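Local coordinates for protein CsuC (Acinetobacter baumannii, PDB 6FJY) that probably acts as a periplasmic chaperone that holds subunits of archaic Csu pili, here the tip adhesin CsuE, by donor-strand complementation before pilus assembly, at residues L144-S152 with L163-A173; A1-Y9 with A20-A31. All blocks are in the same frame, centred on the assembly; numbering follows the deposited sequence.

Interaction 1. Residues L144-S152 with L163-A173; sequences LAKPVLQWS and LYLKNNGQKFA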
# COMPACT_ATOMS: atom_id res chain seq x y z
N LEU A 144 -17.91 3.27 -18.11
CA LEU A 144 -18.26 3.80 -16.80
C LEU A 144 -17.30 3.36 -15.70
O LEU A 144 -17.65 3.46 -14.52
CB LEU A 144 -19.69 3.40 -16.43
CG LEU A 144 -20.92 4.02 -17.10
CD1 LEU A 144 -20.68 4.50 -18.52
CD2 LEU A 144 -22.03 2.99 -17.09
N ALA A 145 -16.12 2.85 -16.07
CA ALA A 145 -15.09 2.45 -15.11
C ALA A 145 -14.27 3.67 -14.68
O ALA A 145 -13.05 3.76 -14.85
CB ALA A 145 -14.20 1.36 -15.71
N LYS A 146 -14.99 4.64 -14.13
CA LYS A 146 -14.45 5.92 -13.68
C LYS A 146 -15.51 6.59 -12.83
O LYS A 146 -16.66 6.13 -12.79
CB LYS A 146 -14.07 6.81 -14.87
CG LYS A 146 -15.28 7.12 -15.78
CD LYS A 146 -14.88 7.90 -17.02
CE LYS A 146 -14.35 9.28 -16.67
NZ LYS A 146 -13.93 10.01 -17.91
N PRO A 147 -15.14 7.61 -12.06
CA PRO A 147 -16.17 8.39 -11.37
C PRO A 147 -16.82 9.41 -12.30
O PRO A 147 -16.15 10.03 -13.12
CB PRO A 147 -15.40 9.08 -10.24
CG PRO A 147 -13.99 9.15 -10.73
CD PRO A 147 -13.79 7.89 -11.55
N VAL A 148 -18.14 9.56 -12.17
CA VAL A 148 -18.91 10.56 -12.90
C VAL A 148 -19.68 11.37 -11.85
O VAL A 148 -20.67 10.88 -11.29
CB VAL A 148 -19.89 9.94 -13.91
CG1 VAL A 148 -20.66 11.04 -14.62
CG2 VAL A 148 -19.15 9.09 -14.93
N LEU A 149 -19.23 12.59 -11.59
CA LEU A 149 -19.65 13.30 -10.39
C LEU A 149 -20.54 14.48 -10.73
O LEU A 149 -20.27 15.25 -11.65
CB LEU A 149 -18.44 13.77 -9.57
CG LEU A 149 -17.47 12.68 -9.12
CD1 LEU A 149 -16.38 13.24 -8.21
CD2 LEU A 149 -18.22 11.57 -8.41
N GLN A 150 -21.60 14.63 -9.94
CA GLN A 150 -22.51 15.76 -10.00
C GLN A 150 -22.69 16.30 -8.59
O GLN A 150 -22.55 15.58 -7.61
CB GLN A 150 -23.86 15.35 -10.60
CG GLN A 150 -23.89 15.38 -12.10
CD GLN A 150 -25.11 14.70 -12.66
OE1 GLN A 150 -26.13 14.56 -11.98
NE2 GLN A 150 -25.00 14.23 -13.90
N TRP A 151 -22.98 17.59 -8.51
CA TRP A 151 -23.19 18.27 -7.24
C TRP A 151 -24.51 19.03 -7.27
O TRP A 151 -25.12 19.23 -8.32
CB TRP A 151 -22.03 19.22 -6.90
CG TRP A 151 -21.96 20.45 -7.75
CD1 TRP A 151 -21.36 20.57 -8.96
CD2 TRP A 151 -22.49 21.74 -7.43
NE1 TRP A 151 -21.48 21.86 -9.41
CE2 TRP A 151 -22.17 22.60 -8.50
CE3 TRP A 151 -23.20 22.25 -6.34
CZ2 TRP A 151 -22.55 23.94 -8.52
CZ3 TRP A 151 -23.57 23.58 -6.36
CH2 TRP A 151 -23.25 24.41 -7.44
N SER A 152 -24.94 19.41 -6.08
CA SER A 152 -26.13 20.22 -5.81
C SER A 152 -26.05 20.63 -4.35
O SER A 152 -25.51 19.90 -3.52
CB SER A 152 -27.43 19.46 -6.10
OG SER A 152 -27.72 18.52 -5.08
N LEU A 163 -23.46 20.30 0.98
CA LEU A 163 -23.09 20.01 -0.40
C LEU A 163 -23.33 18.53 -0.67
O LEU A 163 -22.87 17.67 0.08
CB LEU A 163 -21.62 20.35 -0.67
CG LEU A 163 -21.10 19.94 -2.06
CD1 LEU A 163 -21.86 20.63 -3.16
CD2 LEU A 163 -19.60 20.18 -2.19
N TYR A 164 -24.04 18.25 -1.76
CA TYR A 164 -24.34 16.88 -2.17
C TYR A 164 -23.48 16.54 -3.38
O TYR A 164 -23.43 17.31 -4.35
CB TYR A 164 -25.83 16.73 -2.53
CG TYR A 164 -26.81 16.82 -1.37
CD1 TYR A 164 -27.04 18.03 -0.72
CD2 TYR A 164 -27.53 15.72 -0.95
CE1 TYR A 164 -27.95 18.13 0.33
CE2 TYR A 164 -28.43 15.80 0.09
CZ TYR A 164 -28.64 17.00 0.72
OH TYR A 164 -29.55 17.07 1.76
N LEU A 165 -22.81 15.39 -3.33
CA LEU A 165 -22.02 14.88 -4.44
C LEU A 165 -22.56 13.52 -4.85
O LEU A 165 -22.75 12.64 -4.00
CB LEU A 165 -20.54 14.78 -4.06
CG LEU A 165 -19.61 15.91 -4.49
CD1 LEU A 165 -20.34 17.22 -4.55
CD2 LEU A 165 -18.43 16.01 -3.53
N LYS A 166 -22.81 13.34 -6.14
CA LYS A 166 -23.32 12.08 -6.65
C LYS A 166 -22.31 11.49 -7.63
O LYS A 166 -21.70 12.20 -8.42
CB LYS A 166 -24.68 12.26 -7.35
CG LYS A 166 -25.22 10.96 -7.93
CD LYS A 166 -26.54 11.15 -8.66
CE LYS A 166 -27.68 11.48 -7.73
NZ LYS A 166 -28.90 11.82 -8.54
N ASN A 167 -22.11 10.18 -7.52
CA ASN A 167 -21.26 9.44 -8.43
C ASN A 167 -22.14 8.49 -9.23
O ASN A 167 -22.76 7.58 -8.65
CB ASN A 167 -20.19 8.68 -7.66
CG ASN A 167 -19.08 8.19 -8.54
OD1 ASN A 167 -19.22 8.13 -9.76
ND2 ASN A 167 -17.95 7.82 -7.92
N ASN A 168 -22.19 8.69 -10.54
CA ASN A 168 -22.92 7.81 -11.46
C ASN A 168 -22.02 6.80 -12.15
O ASN A 168 -22.50 6.03 -12.98
CB ASN A 168 -23.67 8.65 -12.48
CG ASN A 168 -24.65 9.59 -11.83
OD1 ASN A 168 -25.50 9.17 -11.04
ND2 ASN A 168 -24.52 10.88 -12.13
N GLY A 169 -20.71 6.85 -11.88
CA GLY A 169 -19.78 5.89 -12.43
C GLY A 169 -19.68 4.63 -11.58
O GLY A 169 -20.16 4.55 -10.46
N GLN A 170 -19.00 3.63 -12.16
CA GLN A 170 -18.80 2.34 -11.52
C GLN A 170 -17.55 2.29 -10.64
O GLN A 170 -17.26 1.24 -10.06
CB GLN A 170 -18.72 1.23 -12.57
CG GLN A 170 -19.93 1.11 -13.52
CD GLN A 170 -21.12 0.36 -12.90
OE1 GLN A 170 -21.15 0.08 -11.70
NE2 GLN A 170 -22.08 0.01 -13.74
N LYS A 171 -16.79 3.39 -10.54
CA LYS A 171 -15.62 3.45 -9.67
C LYS A 171 -15.72 4.67 -8.76
O LYS A 171 -16.39 5.65 -9.07
CB LYS A 171 -14.30 3.51 -10.45
CG LYS A 171 -13.92 2.21 -11.15
CD LYS A 171 -12.49 2.25 -11.63
CE LYS A 171 -11.51 1.91 -10.49
NZ LYS A 171 -11.35 3.03 -9.54
N PHE A 172 -15.07 4.56 -7.60
CA PHE A 172 -15.08 5.62 -6.60
C PHE A 172 -14.21 6.81 -7.02
O PHE A 172 -13.31 6.70 -7.86
CB PHE A 172 -14.57 5.09 -5.25
CG PHE A 172 -13.09 4.76 -5.24
CD1 PHE A 172 -12.63 3.55 -5.73
CD2 PHE A 172 -12.17 5.67 -4.76
CE1 PHE A 172 -11.28 3.23 -5.72
CE2 PHE A 172 -10.80 5.37 -4.74
CZ PHE A 172 -10.35 4.15 -5.23
N ALA A 173 -14.49 7.94 -6.39
CA ALA A 173 -13.67 9.14 -6.47
C ALA A 173 -13.14 9.45 -5.08
O ALA A 173 -13.90 9.40 -4.10
CB ALA A 173 -14.47 10.32 -7.01
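Asn-167 OD1 is held by two backbone N-H groups that reach it from opposite faces of its amide plane. Val-148 N, just ahead of the partner strand, reaches across to 3.0 Å from Asn-167 OD1, lying 40° out of the carbonyl plane, while Gly-169 N, two residues on from the asparagine, donates from the other face and closes an Asx turn. The other end of the same amide, Asn-167 ND2, gives a hydrogen to Lys-171 O (2.9 Å) and another to Val-197 O, so both ends of this buried group are engaged and its rotation is fixed. CG of Asn-167 stands opposite the backbone N (chi1 -165°), which carries the amide back over the turn toward Pro-147 and Val-148. Leu-149 lays its CD2 against the amide carbon, 3.5 Å from Asn-167 CG, and turns CD1 to the methyl of Ala-173, which also meets Pro-147 CB. Gly-169 passes close to the loop before the strand, its CA 3.1 Å from Lys-146 O in a CA-H...O contact. Beyond it, Gln-170 N donates to Leu-144 O at 2.7 Å, and Lys-171 CD rests on Ala-145 O.

On the strand side the pairing is regular and antiparallel. Gln-150 and Lys-166 form a hydrogen-bonded pair, Lys-166 N to Gln-150 O being 2.7 Å, and Ser-152 with Tyr-164 repeats the pattern. Between them Trp-151 CB packs on Leu-165 CD1 at 3.5 Å. Farther along, Leu-163 CD1 approaches the indole obliquely at CE3.

This is the hairpin of strands 149-154 and 162-167 in the five-stranded sheet: strand 201-204 pairs beyond 162-167, strand 232-238 beyond 149-154, and Ile-236 and Val-197 both cover Leu-149 and Leu-165.

Interaction 2. Residues A1-Y9 with A20-A31; sequences ATFLIWPIY and AVWLQNTGKTDA
The indole of Trp-6 has Trp-22 CD1 over one face, 3.3 Å above the plane and displaced toward the rim, with Trp-6 CZ2 the nearest ring atom. The two side chains run side by side and point the same way, but the ring planes are 36° apart, an oblique pair. CG of Trp-6 sits between its backbone N and carbonyl carbon (chi1 63°), bending the indole over the neighbouring strand, where NE1 also passes 3.5 Å from Trp-22 CB. Outside the pair, Lys-69 makes a cation-pi contact with Trp-22. On the other side of the sheet the Phe-3 ring meets Leu-23 CD2 obliquely, its CZ at 3.5 Å, and the same methyl touches Ile-5 CG1, which also reaches Val-21 CG1.

In the backbone, strands 3-6 and 20-25 run antiparallel, with Leu-4 and Gln-24 bonded in both directions and Trp-22 N giving to Trp-6 O at 2.7 Å. Leu-4 CD2 lies along Gln-24 CB, 3.6 Å away, the two side chains pointing the same way. Where the pairing ends, Thr-2 OG1 and Thr-26 OG1 share a hydrogen bond of 2.9 Å, and Thr-26 N makes a longer one to Thr-2 O. Asn-25 shapes the turn that follows: its OD1 accepts from Gly-27 N in an Asx turn and its ND2 gives to Thr-29 O and to Ile-64 O.

The two faces thus differ in chemistry. Phe-3, Ile-5 and Leu-23 are buried, with Tyr-116 against Phe-3 and Ile-5, and Val-92 against Ile-5, as expected for the interior of the PapD-like N-terminal beta sandwich. Leu-4, Trp-6 and Gln-24 lie on the other face, where the other protein chain, presumably CsuE, packs on Leu-4 and Trp-6; this suggests that the face helps to hold the bound subunit.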
# COMPACT_ATOMS: atom_id res chain seq x y z
N ALA A 1 5.53 0.56 20.66
CA ALA A 1 5.70 -0.37 19.54
C ALA A 1 5.52 0.33 18.20
O ALA A 1 4.48 0.95 17.94
CB ALA A 1 4.71 -1.52 19.67
N THR A 2 6.51 0.18 17.32
CA THR A 2 6.48 0.80 16.00
C THR A 2 5.89 -0.19 15.02
O THR A 2 6.52 -1.20 14.68
CB THR A 2 7.89 1.21 15.56
OG1 THR A 2 8.68 0.05 15.31
CG2 THR A 2 8.57 2.06 16.63
N PHE A 3 4.69 0.11 14.54
CA PHE A 3 3.94 -0.74 13.63
C PHE A 3 4.02 -0.20 12.20
O PHE A 3 3.86 0.99 11.96
CB PHE A 3 2.49 -0.83 14.07
CG PHE A 3 1.81 -2.07 13.64
CD1 PHE A 3 2.33 -3.30 13.99
CD2 PHE A 3 0.64 -2.01 12.90
CE1 PHE A 3 1.70 -4.47 13.60
CE2 PHE A 3 0.00 -3.17 12.51
CZ PHE A 3 0.54 -4.40 12.85
N LEU A 4 4.22 -1.12 11.27
CA LEU A 4 4.26 -0.84 9.84
C LEU A 4 3.24 -1.73 9.15
O LEU A 4 3.31 -2.96 9.27
CB LEU A 4 5.67 -1.08 9.30
CG LEU A 4 6.00 -1.03 7.82
CD1 LEU A 4 7.39 -0.47 7.66
CD2 LEU A 4 5.94 -2.42 7.25
N ILE A 5 2.27 -1.12 8.47
CA ILE A 5 1.21 -1.85 7.78
C ILE A 5 1.07 -1.28 6.37
O ILE A 5 0.87 -0.08 6.20
CB ILE A 5 -0.13 -1.80 8.54
CG1 ILE A 5 -1.25 -2.37 7.69
CG2 ILE A 5 -0.45 -0.39 9.00
CD1 ILE A 5 -2.54 -2.51 8.43
N TRP A 6 1.20 -2.15 5.36
CA TRP A 6 1.12 -1.79 3.96
C TRP A 6 0.66 -3.00 3.17
O TRP A 6 0.93 -4.14 3.57
CB TRP A 6 2.46 -1.30 3.39
CG TRP A 6 3.52 -2.36 3.42
CD1 TRP A 6 4.17 -2.83 4.51
CD2 TRP A 6 4.03 -3.10 2.30
NE1 TRP A 6 5.06 -3.81 4.15
CE2 TRP A 6 4.99 -3.99 2.79
CE3 TRP A 6 3.75 -3.09 0.92
CZ2 TRP A 6 5.71 -4.86 1.97
CZ3 TRP A 6 4.46 -3.96 0.10
CH2 TRP A 6 5.42 -4.83 0.63
N PRO A 7 -0.01 -2.80 2.03
CA PRO A 7 -0.41 -1.46 1.56
C PRO A 7 -1.66 -0.88 2.24
O PRO A 7 -2.52 -1.62 2.71
CB PRO A 7 -0.64 -1.66 0.05
CG PRO A 7 -1.02 -3.09 -0.08
CD PRO A 7 -0.26 -3.84 1.01
N ILE A 8 -1.72 0.45 2.31
CA ILE A 8 -2.88 1.14 2.88
C ILE A 8 -3.97 1.43 1.84
O ILE A 8 -5.03 1.95 2.21
CB ILE A 8 -2.43 2.42 3.60
CG1 ILE A 8 -1.56 3.26 2.68
CG2 ILE A 8 -1.65 2.09 4.89
CD1 ILE A 8 -1.01 4.49 3.37
N TYR A 9 -3.73 1.12 0.56
CA TYR A 9 -4.77 1.16 -0.48
C TYR A 9 -4.83 -0.18 -1.19
O TYR A 9 -4.54 -0.27 -2.39
CB TYR A 9 -4.50 2.29 -1.48
CG TYR A 9 -4.49 3.68 -0.88
CD1 TYR A 9 -5.62 4.21 -0.27
CD2 TYR A 9 -3.35 4.45 -0.91
CE1 TYR A 9 -5.62 5.49 0.27
CE2 TYR A 9 -3.33 5.73 -0.37
CZ TYR A 9 -4.46 6.24 0.22
OH TYR A 9 -4.43 7.50 0.76
N ALA A 20 -2.83 -9.55 -0.22
CA ALA A 20 -2.08 -9.60 1.02
C ALA A 20 -1.77 -8.20 1.53
O ALA A 20 -1.52 -7.28 0.74
CB ALA A 20 -0.77 -10.40 0.85
N VAL A 21 -1.80 -8.05 2.85
CA VAL A 21 -1.33 -6.85 3.54
C VAL A 21 -0.30 -7.30 4.56
O VAL A 21 -0.49 -8.32 5.23
CB VAL A 21 -2.47 -6.08 4.21
CG1 VAL A 21 -1.91 -4.96 5.07
CG2 VAL A 21 -3.43 -5.49 3.15
N TRP A 22 0.82 -6.59 4.63
CA TRP A 22 1.91 -6.97 5.51
C TRP A 22 1.82 -6.22 6.82
O TRP A 22 1.49 -5.03 6.87
CB TRP A 22 3.25 -6.71 4.83
CG TRP A 22 3.44 -7.58 3.64
CD1 TRP A 22 3.38 -7.21 2.34
CD2 TRP A 22 3.68 -8.99 3.65
NE1 TRP A 22 3.58 -8.30 1.53
CE2 TRP A 22 3.77 -9.41 2.31
CE3 TRP A 22 3.85 -9.95 4.66
CZ2 TRP A 22 4.01 -10.73 1.94
CZ3 TRP A 22 4.11 -11.26 4.29
CH2 TRP A 22 4.17 -11.64 2.95
N LEU A 23 2.08 -6.95 7.90
CA LEU A 23 2.13 -6.41 9.25
C LEU A 23 3.53 -6.67 9.78
O LEU A 23 3.93 -7.83 9.94
CB LEU A 23 1.11 -7.11 10.14
CG LEU A 23 -0.35 -6.82 9.77
CD1 LEU A 23 -1.31 -7.55 10.71
CD2 LEU A 23 -0.62 -5.32 9.72
N GLN A 24 4.28 -5.59 10.05
CA GLN A 24 5.67 -5.70 10.45
C GLN A 24 5.95 -4.84 11.67
O GLN A 24 5.63 -3.64 11.69
CB GLN A 24 6.58 -5.33 9.27
CG GLN A 24 8.06 -5.63 9.51
CD GLN A 24 8.84 -5.59 8.22
OE1 GLN A 24 8.29 -5.30 7.16
NE2 GLN A 24 10.13 -5.90 8.29
N ASN A 25 6.50 -5.46 12.71
CA ASN A 25 6.91 -4.79 13.94
C ASN A 25 8.42 -4.56 13.88
O ASN A 25 9.20 -5.52 13.96
CB ASN A 25 6.54 -5.63 15.16
CG ASN A 25 6.80 -4.91 16.48
OD1 ASN A 25 7.71 -4.09 16.61
ND2 ASN A 25 5.99 -5.23 17.48
N THR A 26 8.83 -3.30 13.74
CA THR A 26 10.23 -2.93 13.74
C THR A 26 10.71 -2.41 15.10
O THR A 26 11.89 -2.07 15.23
CB THR A 26 10.51 -1.88 12.66
OG1 THR A 26 9.51 -0.86 12.72
CG2 THR A 26 10.52 -2.53 11.28
N GLY A 27 9.83 -2.35 16.09
CA GLY A 27 10.19 -1.90 17.42
C GLY A 27 10.85 -3.00 18.24
O GLY A 27 11.29 -4.03 17.72
N LYS A 28 10.97 -2.74 19.53
CA LYS A 28 11.53 -3.72 20.46
C LYS A 28 10.49 -4.36 21.37
O LYS A 28 10.83 -5.28 22.12
CB LYS A 28 12.63 -3.06 21.30
CG LYS A 28 13.84 -2.63 20.47
CD LYS A 28 14.99 -2.18 21.36
CE LYS A 28 16.19 -1.71 20.55
NZ LYS A 28 16.80 -2.81 19.76
N THR A 29 9.23 -3.93 21.30
CA THR A 29 8.16 -4.48 22.12
C THR A 29 7.15 -5.20 21.24
O THR A 29 6.92 -4.82 20.09
CB THR A 29 7.46 -3.38 22.94
OG1 THR A 29 6.88 -2.42 22.05
CG2 THR A 29 8.44 -2.69 23.92
N ASP A 30 6.55 -6.26 21.80
CA ASP A 30 5.51 -7.00 21.10
C ASP A 30 4.22 -6.18 21.04
O ASP A 30 4.00 -5.26 21.84
CB ASP A 30 5.25 -8.34 21.78
CG ASP A 30 6.50 -9.19 21.88
OD1 ASP A 30 7.52 -8.80 21.28
OD2 ASP A 30 6.45 -10.25 22.53
N ALA A 31 3.36 -6.55 20.09
CA ALA A 31 2.06 -5.92 19.89
C ALA A 31 1.03 -6.97 19.51
O ALA A 31 1.36 -8.00 18.93
CB ALA A 31 2.12 -4.84 18.81

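How the interactions relate
From the N terminus, interaction 2 comes first: the chain leaves strand 3-6, passes the short strand 11-12 and returns along strand 18-25, closing a loop with ten residues between the two segments. The chain then builds the remaining strands of the N-terminal domain and passes helix 133-140 before interaction 1 closes a second loop of the same length, the hairpin of strands 149-154 and 162-167. The contacts follow in series, neither nested nor crossed. Their centres are about 34 Å apart, on opposite sides of the chain's centre. Interaction 2 ties the first strand into the N-terminal sheet, whereas interaction 1 joins neighbouring strands of the separate five-stranded sheet.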